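Local coordinates for protein oxidoreductase (Methanosarcina mazei, PDB 3KA7) that binds flavin-adenine dinucleotide and probably carries out a redox reaction, as a member of the flavin-containing amine oxidoreductase family, at residues F270-V273 / G274-Q277. Residues are numbered along the deposited sequence; the frame is centred on the assembly and turned at random.
Sequences FKMV and GTLQ
Thr275 and Met272 meet where the helix 267-275 runs out, and the carbonyl of Met272 shows how a last turn can be tied off by a side chain of its own. The threonine hydroxyl folds back onto it, donating from OG1 to Met272 O at 2.9 Å, only 15° from the carbonyl plane. The Thr275 N-H reaches the same oxygen at 3.0 Å but from above that plane, 63° out of it, so two firm donors from one residue grip a single acceptor, and Leu276 N adds a weak third bond. A chi1 of 78°, which sets OG1 between the backbone N and the carbonyl carbon, brings the hydroxyl round to this oxygen. One residue earlier the turn is still alpha-helical, with Gly274 N bonded to Phe270 O at 3.0 Å; beyond it i to i+3 bonds take over while the i to i+4 ones survive only weakly, and Leu276 N gives Val273 O a weak bond of 3.3 Å.

The closer apolar packing joins Met272 and Leu276 against Pro385 of a neighbouring loop: the selenomethionine, bent at chi2, lays its selenium beside Leu276, SE to CD1 3.9 Å. Leu276 CD1 also rests on the Val273 backbone, 3.8 Å from Val273 CA, whereas its contact with Val273 CG1 is loose at 4.5 Å. Away from this apolar patch, Gly274 and Thr275 are exposed, Lys271 extends outward, and a water donates to both Val273 O (2.7 Å) and Leu276 O, bridging carbonyls as the chain uncoils.

From Leu276 onward the backbone is extended, and a backbone hydrogen bond joins Gln277 to Ala380, leading toward strand 280-288. The Leu276 side chain stays about 12 Å from the bound FAD, without touching it. With its exposed residues, this is a surface helix C-terminus, alpha-helical bonds weakening as i to i+3 bonds take over and a threonine hydroxyl returned to the carbonyl three residues back.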
loop_
_atom_site.group_PDB
_atom_site.type_symbol
_atom_site.label_atom_id
_atom_site.label_comp_id
_atom_site.label_asym_id
_atom_site.label_seq_id
_atom_site.Cartn_x
_atom_site.Cartn_y
_atom_site.Cartn_z
ATOM N N PHE A 270 2.997 3.515 -25.023
ATOM C CA PHE A 270 3.803 2.300 -25.023
ATOM C C PHE A 270 5.082 2.475 -24.204
ATOM O O PHE A 270 5.472 1.582 -23.450
ATOM C CB PHE A 270 4.160 1.872 -26.449
ATOM C CG PHE A 270 3.115 1.013 -27.110
ATOM C CD1 PHE A 270 3.171 -0.363 -27.013
ATOM C CD2 PHE A 270 2.089 1.585 -27.847
ATOM C CE1 PHE A 270 2.217 -1.159 -27.623
ATOM C CE2 PHE A 270 1.131 0.796 -28.461
ATOM C CZ PHE A 270 1.194 -0.575 -28.356
ATOM N N LYS A 271 5.728 3.629 -24.360
ATOM C CA LYS A 271 6.986 3.894 -23.677
ATOM C C LYS A 271 6.752 3.947 -22.179
ATOM O O LYS A 271 7.516 3.379 -21.397
ATOM C CB LYS A 271 7.590 5.213 -24.148
ATOM C CG LYS A 271 8.977 5.464 -23.580
ATOM C CD LYS A 271 9.568 6.741 -24.167
ATOM C CE LYS A 271 11.092 6.724 -24.135
ATOM N NZ LYS A 271 11.640 6.691 -22.758
HETATM N N MSE A 272 5.672 4.624 -21.803
HETATM C CA MSE A 272 5.276 4.775 -20.411
HETATM C C MSE A 272 5.028 3.401 -19.778
HETATM O O MSE A 272 5.559 3.092 -18.707
HETATM C CB MSE A 272 4.010 5.633 -20.340
HETATM C CG MSE A 272 3.572 5.998 -18.936
HETATM SE SE MSE A 272 2.680 4.539 -18.012
HETATM C CE MSE A 272 3.949 4.604 -16.527
ATOM N N VAL A 273 4.218 2.589 -20.450
ATOM C CA VAL A 273 3.872 1.262 -19.951
ATOM C C VAL A 273 5.124 0.409 -19.790
ATOM O O VAL A 273 5.262 -0.330 -18.825
ATOM C CB VAL A 273 2.868 0.550 -20.872
ATOM C CG1 VAL A 273 2.661 -0.894 -20.427
ATOM C CG2 VAL A 273 1.546 1.311 -20.894
ATOM N N GLY A 274 6.043 0.523 -20.742
ATOM C CA GLY A 274 7.315 -0.193 -20.658
ATOM C C GLY A 274 8.210 0.222 -19.487
ATOM O O GLY A 274 9.104 -0.528 -19.096
ATOM N N THR A 275 7.984 1.402 -18.917
ATOM C CA THR A 275 8.802 1.856 -17.782
ATOM C C THR A 275 8.256 1.459 -16.401
ATOM O O THR A 275 8.991 1.483 -15.412
ATOM C CB THR A 275 9.034 3.383 -17.793
ATOM O OG1 THR A 275 7.864 4.062 -17.313
ATOM C CG2 THR A 275 9.398 3.867 -19.207
ATOM N N LEU A 276 6.982 1.097 -16.333
ATOM C CA LEU A 276 6.354 0.778 -15.043
ATOM C C LEU A 276 7.073 -0.346 -14.323
ATOM O O LEU A 276 7.285 -1.416 -14.884
ATOM C CB LEU A 276 4.892 0.374 -15.242
ATOM C CG LEU A 276 4.019 1.520 -15.731
ATOM C CD1 LEU A 276 2.725 0.986 -16.346
ATOM C CD2 LEU A 276 3.720 2.446 -14.562
ATOM N N GLN A 277 7.424 -0.100 -13.066
ATOM C CA GLN A 277 8.151 -1.061 -12.273
ATOM C C GLN A 277 7.418 -1.347 -10.956
ATOM O O GLN A 277 7.314 -0.464 -10.106
ATOM C CB GLN A 277 9.533 -0.493 -11.950
ATOM C CG GLN A 277 10.350 -1.372 -11.019
ATOM C CD GLN A 277 10.618 -2.743 -11.593
ATOM O OE1 GLN A 277 11.257 -2.881 -12.646
ATOM N NE2 GLN A 277 10.138 -3.777 -10.901
HETATM O O HOH W 1 6.104 -2.390 -17.249
#